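Local structure of transcriptional repressor (Vibrio fischeri, 3KV1) at residues Gly75-Arg80 against Lys109-Ser114; Lys233-Met238 against Leu260-Asn265. The protein probably represses transcription as a DNA-binding regulator of the SorC family, with this domain thought to bind a sugar or related carbohydrate effector. One frame throughout, in Å; residues are numbered along the deposited sequence.

Interaction 1: residues Gly75-Arg80 against Lys109-Ser114; sequences GIVTQR and KKYGGS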
loop_
_atom_site.group_PDB
_atom_site.type_symbol
_atom_site.label_atom_id
_atom_site.label_comp_id
_atom_site.label_asym_id
_atom_site.label_seq_id
_atom_site.Cartn_x
_atom_site.Cartn_y
_atom_site.Cartn_z
ATOM N N GLY A 75 -21.196 -10.921 -7.573
ATOM C CA GLY A 75 -22.124 -11.850 -6.961
ATOM C C GLY A 75 -22.375 -11.510 -5.495
ATOM O O GLY A 75 -21.715 -10.651 -4.916
ATOM N N ILE A 76 -23.340 -12.188 -4.892
ATOM C CA ILE A 76 -23.644 -12.018 -3.472
ATOM C C ILE A 76 -22.717 -12.864 -2.629
ATOM O O ILE A 76 -22.640 -14.085 -2.820
ATOM C CB ILE A 76 -25.027 -12.568 -3.159
ATOM C CG1 ILE A 76 -26.088 -11.734 -3.867
ATOM C CG2 ILE A 76 -25.276 -12.589 -1.616
ATOM C CD1 ILE A 76 -27.487 -12.306 -3.688
ATOM N N VAL A 77 -22.031 -12.227 -1.691
ATOM C CA VAL A 77 -21.228 -12.966 -0.736
ATOM C C VAL A 77 -21.574 -12.505 0.680
ATOM O O VAL A 77 -21.962 -11.347 0.923
ATOM C CB VAL A 77 -19.719 -12.810 -1.014
ATOM C CG1 VAL A 77 -19.366 -13.326 -2.415
ATOM C CG2 VAL A 77 -19.303 -11.366 -0.838
ATOM N N THR A 78 -21.496 -13.440 1.614
ATOM C CA THR A 78 -21.705 -13.119 3.013
ATOM C C THR A 78 -20.527 -12.303 3.543
ATOM O O THR A 78 -19.384 -12.509 3.136
ATOM C CB THR A 78 -21.835 -14.409 3.810
ATOM O OG1 THR A 78 -22.869 -15.205 3.214
ATOM C CG2 THR A 78 -22.177 -14.108 5.238
ATOM N N GLN A 79 -20.799 -11.362 4.437
ATOM C CA GLN A 79 -19.726 -10.537 4.975
ATOM C C GLN A 79 -18.982 -11.284 6.087
ATOM O O GLN A 79 -19.616 -11.857 6.988
ATOM C CB GLN A 79 -20.285 -9.194 5.480
ATOM C CG GLN A 79 -21.072 -8.446 4.376
ATOM C CD GLN A 79 -20.179 -8.095 3.181
ATOM O OE1 GLN A 79 -19.354 -7.196 3.269
ATOM N NE2 GLN A 79 -20.344 -8.814 2.066
ATOM N N ARG A 80 -17.649 -11.311 6.016
ATOM C CA ARG A 80 -16.874 -11.910 7.090
ATOM C C ARG A 80 -15.555 -11.187 7.234
ATOM O O ARG A 80 -15.049 -10.619 6.256
ATOM C CB ARG A 80 -16.691 -13.430 6.872
ATOM C CG ARG A 80 -15.495 -13.909 6.016
ATOM C CD ARG A 80 -15.564 -13.493 4.532
ATOM N NE ARG A 80 -16.828 -13.765 3.838
ATOM C CZ ARG A 80 -17.150 -14.895 3.208
ATOM N NH1 ARG A 80 -16.327 -15.940 3.197
ATOM N NH2 ARG A 80 -18.300 -14.977 2.557
ATOM N N LYS A 109 -13.366 -4.999 0.471
ATOM C CA LYS A 109 -14.637 -4.317 0.428
ATOM C C LYS A 109 -15.778 -5.277 0.141
ATOM O O LYS A 109 -16.862 -5.180 0.745
ATOM C CB LYS A 109 -14.596 -3.205 -0.606
ATOM C CG LYS A 109 -15.928 -2.494 -0.722
ATOM C CD LYS A 109 -15.867 -1.302 -1.668
ATOM C CE LYS A 109 -17.252 -0.655 -1.826
ATOM N NZ LYS A 109 -17.270 0.346 -2.937
ATOM N N LYS A 110 -15.533 -6.175 -0.802
ATOM C CA LYS A 110 -16.518 -7.160 -1.267
ATOM C C LYS A 110 -16.901 -8.173 -0.200
ATOM O O LYS A 110 -18.092 -8.444 0.016
ATOM C CB LYS A 110 -15.930 -7.902 -2.486
ATOM C CG LYS A 110 -16.788 -9.094 -2.938
ATOM C CD LYS A 110 -16.241 -9.746 -4.241
ATOM C CE LYS A 110 -17.122 -10.926 -4.653
ATOM N NZ LYS A 110 -16.557 -11.611 -5.851
ATOM N N TYR A 111 -15.885 -8.727 0.475
ATOM C CA TYR A 111 -16.108 -9.830 1.417
ATOM C C TYR A 111 -16.293 -9.336 2.838
ATOM O O TYR A 111 -16.649 -10.110 3.724
ATOM C CB TYR A 111 -14.940 -10.816 1.358
ATOM C CG TYR A 111 -15.041 -11.723 0.132
ATOM C CD1 TYR A 111 -14.356 -11.413 -1.054
ATOM C CD2 TYR A 111 -15.812 -12.880 0.166
ATOM C CE1 TYR A 111 -14.464 -12.223 -2.168
ATOM C CE2 TYR A 111 -15.915 -13.721 -0.967
ATOM C CZ TYR A 111 -15.238 -13.364 -2.124
ATOM O OH TYR A 111 -15.342 -14.158 -3.242
ATOM N N GLY A 112 -16.074 -8.043 3.034
ATOM C CA GLY A 112 -16.225 -7.446 4.347
ATOM C C GLY A 112 -15.087 -7.618 5.343
ATOM O O GLY A 112 -15.345 -7.725 6.551
ATOM N N GLY A 113 -13.843 -7.614 4.893
ATOM C CA GLY A 113 -12.717 -7.705 5.824
ATOM C C GLY A 113 -11.670 -6.600 5.688
ATOM O O GLY A 113 -12.024 -5.431 5.546
ATOM N N SER A 114 -10.381 -6.958 5.724
ATOM C CA SER A 114 -9.313 -5.973 5.686
ATOM C C SER A 114 -8.235 -6.332 4.691
ATOM O O SER A 114 -8.160 -7.475 4.251
ATOM C CB SER A 114 -8.659 -5.846 7.064
ATOM O OG SER A 114 -8.086 -7.078 7.431
HETATM O O HOH W 1 -19.749 -5.532 0.654
#
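Gln79 and Arg80 of the loop 75-80 take hold of the carbonyl oxygens that helix 100-111 presents at its C-terminal end. Followed outward, Gln79 begins with CB in loose contact with Tyr111 O; the chain then bends at chi2 (-62°), which folds the amide back over the helix end. CD comes 3.8 Å from Lys110 O, and NE2 donates to Lys110 O at 3.1 Å in a fairly straight bond, the acceptor lying near the amide plane. A second bond from NE2 to Val77 O, 3.2 Å, ties the amide to its own loop and helps fix its rotation. On the amide's other branch, OE1 rests 3.3 Å from Gly112 CA, and a water hydrogen-bonded to both OE1 and Lys109 O bridges it to the last helical turn. Gly112 has positive phi where the helix ends.

The main chain adds a nearly straight bond, 2.8 Å from Arg80 N to Tyr111 O. The Arg80 side chain, bent at chi2 and chi3, curls back so that NE and NH2 both grip Thr78 O, which lies in the guanidinium plane. Tyr111 CD2 sits over the centre of one face of this group, with ring and guanidinium planes 85° apart, so the ring offers its edge. Val77 places CG2 over a face of the same ring, while CG1 comes 3.8 Å from CE2 and also touches the extended Lys110 chain at CE.

Beyond the two segments, helix 34-52 backs the contact: Tyr111 OH bonds to Ser46 O, Lys110 NZ to Ser46 OG, and Arg80 NH1 to Leu53 O just past its end. The loop thus runs from helix 65-72 into strand 83-86 across the end of helix 100-111, whose chain continues into the parallel neighbouring strand 114-116.

Interaction 2: residues Lys233-Met238 against Leu260-Asn265; sequences KALSIM and LNLAEN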
loop_
_atom_site.group_PDB
_atom_site.type_symbol
_atom_site.label_atom_id
_atom_site.label_comp_id
_atom_site.label_asym_id
_atom_site.label_seq_id
_atom_site.Cartn_x
_atom_site.Cartn_y
_atom_site.Cartn_z
ATOM N N LYS A 233 -2.762 -20.938 -23.690
ATOM C CA LYS A 233 -1.735 -20.866 -22.637
ATOM C C LYS A 233 -1.664 -22.194 -21.877
ATOM O O LYS A 233 -1.137 -22.289 -20.784
ATOM C CB LYS A 233 -2.003 -19.680 -21.701
ATOM C CG LYS A 233 -1.948 -18.352 -22.437
ATOM C CD LYS A 233 -2.085 -17.184 -21.474
ATOM C CE LYS A 233 -2.152 -15.849 -22.224
ATOM N NZ LYS A 233 -2.487 -14.724 -21.270
ATOM N N ALA A 234 -2.165 -23.252 -22.510
ATOM C CA ALA A 234 -2.170 -24.556 -21.860
ATOM C C ALA A 234 -0.773 -25.039 -21.449
ATOM O O ALA A 234 -0.642 -25.715 -20.439
ATOM C CB ALA A 234 -2.870 -25.602 -22.752
ATOM N N LEU A 235 0.277 -24.727 -22.210
ATOM C CA LEU A 235 1.613 -25.133 -21.746
ATOM C C LEU A 235 1.995 -24.514 -20.389
ATOM O O LEU A 235 2.607 -25.176 -19.514
ATOM C CB LEU A 235 2.674 -24.807 -22.790
ATOM C CG LEU A 235 2.590 -25.596 -24.095
ATOM C CD1 LEU A 235 3.953 -25.537 -24.770
ATOM C CD2 LEU A 235 2.182 -27.052 -23.849
ATOM N N SER A 236 1.668 -23.237 -20.202
ATOM C CA SER A 236 1.928 -22.587 -18.923
ATOM C C SER A 236 1.127 -23.217 -17.802
ATOM O O SER A 236 1.623 -23.362 -16.683
ATOM C CB SER A 236 1.594 -21.092 -19.008
ATOM O OG SER A 236 2.352 -20.510 -20.062
ATOM N N ILE A 237 -0.123 -23.563 -18.090
ATOM C CA ILE A 237 -0.996 -24.128 -17.066
ATOM C C ILE A 237 -0.471 -25.515 -16.690
ATOM O O ILE A 237 -0.470 -25.877 -15.497
ATOM C CB ILE A 237 -2.464 -24.233 -17.525
ATOM C CG1 ILE A 237 -3.004 -22.832 -17.851
ATOM C CG2 ILE A 237 -3.313 -24.886 -16.434
ATOM C CD1 ILE A 237 -4.346 -22.858 -18.643
HETATM N N MSE A 238 0.003 -26.256 -17.695
HETATM C CA MSE A 238 0.582 -27.581 -17.470
HETATM C C MSE A 238 1.821 -27.481 -16.593
HETATM O O MSE A 238 1.962 -28.227 -15.622
HETATM C CB MSE A 238 0.915 -28.288 -18.786
HETATM C CG MSE A 238 1.160 -29.794 -18.609
HETATM SE SE MSE A 238 -0.516 -30.792 -18.182
HETATM C CE MSE A 238 0.256 -32.565 -17.772
ATOM N N LEU A 260 -5.864 -32.654 -19.896
ATOM C CA LEU A 260 -6.057 -34.105 -19.851
ATOM C C LEU A 260 -5.396 -34.773 -21.045
ATOM O O LEU A 260 -4.831 -35.865 -20.928
ATOM C CB LEU A 260 -7.540 -34.476 -19.762
ATOM C CG LEU A 260 -8.177 -34.024 -18.443
ATOM C CD1 LEU A 260 -9.693 -34.228 -18.507
ATOM C CD2 LEU A 260 -7.555 -34.785 -17.271
ATOM N N ASN A 261 -5.496 -34.134 -22.210
ATOM C CA ASN A 261 -4.788 -34.611 -23.383
ATOM C C ASN A 261 -3.277 -34.593 -23.215
ATOM O O ASN A 261 -2.604 -35.569 -23.543
ATOM C CB ASN A 261 -5.186 -33.780 -24.604
ATOM C CG ASN A 261 -4.686 -34.371 -25.895
ATOM O OD1 ASN A 261 -5.057 -35.501 -26.266
ATOM N ND2 ASN A 261 -3.877 -33.601 -26.620
ATOM N N LEU A 262 -2.741 -33.486 -22.696
ATOM C CA LEU A 262 -1.298 -33.374 -22.501
ATOM C C LEU A 262 -0.808 -34.443 -21.503
ATOM O O LEU A 262 0.258 -35.035 -21.681
ATOM C CB LEU A 262 -0.946 -31.982 -21.935
ATOM C CG LEU A 262 -1.116 -30.814 -22.913
ATOM C CD1 LEU A 262 -0.917 -29.447 -22.216
ATOM C CD2 LEU A 262 -0.141 -30.999 -24.082
ATOM N N ALA A 263 -1.581 -34.670 -20.441
ATOM C CA ALA A 263 -1.205 -35.655 -19.425
ATOM C C ALA A 263 -1.271 -37.093 -19.944
ATOM O O ALA A 263 -0.377 -37.903 -19.670
ATOM C CB ALA A 263 -2.077 -35.488 -18.160
ATOM N N GLU A 264 -2.326 -37.410 -20.696
ATOM C CA GLU A 264 -2.476 -38.748 -21.267
ATOM C C GLU A 264 -1.345 -39.036 -22.229
ATOM O O GLU A 264 -0.875 -40.167 -22.340
ATOM C CB GLU A 264 -3.797 -38.875 -22.029
ATOM C CG GLU A 264 -5.028 -39.052 -21.156
ATOM C CD GLU A 264 -6.325 -39.002 -21.959
ATOM O OE1 GLU A 264 -6.265 -39.159 -23.200
ATOM O OE2 GLU A 264 -7.402 -38.805 -21.348
ATOM N N ASN A 265 -0.910 -38.003 -22.934
ATOM C CA ASN A 265 0.084 -38.168 -23.989
ATOM C C ASN A 265 1.461 -37.624 -23.643
ATOM O O ASN A 265 2.360 -37.637 -24.488
ATOM C CB ASN A 265 -0.422 -37.527 -25.279
ATOM C CG ASN A 265 -1.672 -38.202 -25.803
ATOM O OD1 ASN A 265 -1.630 -39.351 -26.255
ATOM N ND2 ASN A 265 -2.794 -37.500 -25.737
#
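Met238, a selenomethionine, and Leu262 carry this contact, their side chains sliding past each other in opposite directions between two helices. Apolar contacts account for the meeting of the side chains. In one of its two conformers, Met238 has CG anti to its backbone nitrogen (chi1 -164°) and then bends at chi2, a course that carries SE alongside Leu262, 4.0 Å from CB, and brings the terminal CE to Ala263 CB at 3.8 Å. From the other helix, the CD1 branch of Leu262 reaches between the side chains of successive turns: it lies 4.1 Å from Met238 CB, 4.3 Å from Ala234 CB and 4.2 Å from Leu235 CD2. One leucine methyl therefore touches three residues of helix 234-242, and the same methyl comes 4.1 Å from Ala234 O.

The two segments exchange no polar bond, though each has its own. Met238 N donates to Ala234 O in the regular helical pattern. At the chain's modelled end, Asn265 ND2 and Asn265 N both donate to Asn261 O, from opposite faces of its plane, so the side-chain amide adds a second bond to the final helical turn. Lys233 NZ forms salt bridges with Glu161 and Glu230.

The short helical segments are 10.9 Å apart at their axes and cross at -62°. Helix 10-20 also packs here, Phe20 against Met238 and Lys19 against Ala263. Helix 234-242 joins the parallel strands 223-227 and 248-252 as a beta-alpha-beta crossover, and helix 253-264 follows, consistent with a Rossmann-like fold.

Interactions 1 and 2 lie on opposite sides of the chain's centre, with their own centres 34 Å apart and nearest atoms about 21 Å apart; they do not touch. Along the chain, the pairing of 75-80 with 109-114 is complete before that of 233-238 with 260-265 begins. The first is a surface contact between a loop and a helix end that mixes hydrogen bonds with packing on Tyr111, whereas the second is a partly buried, apolar helix pair. The strands that follow their first segments, 83-86 and 248-252, belong to the same mixed sheet. A glycerol, probably from crystallisation, lies about 4 Å from the Thr78 side chain in interaction 1, but does not establish a sugar site.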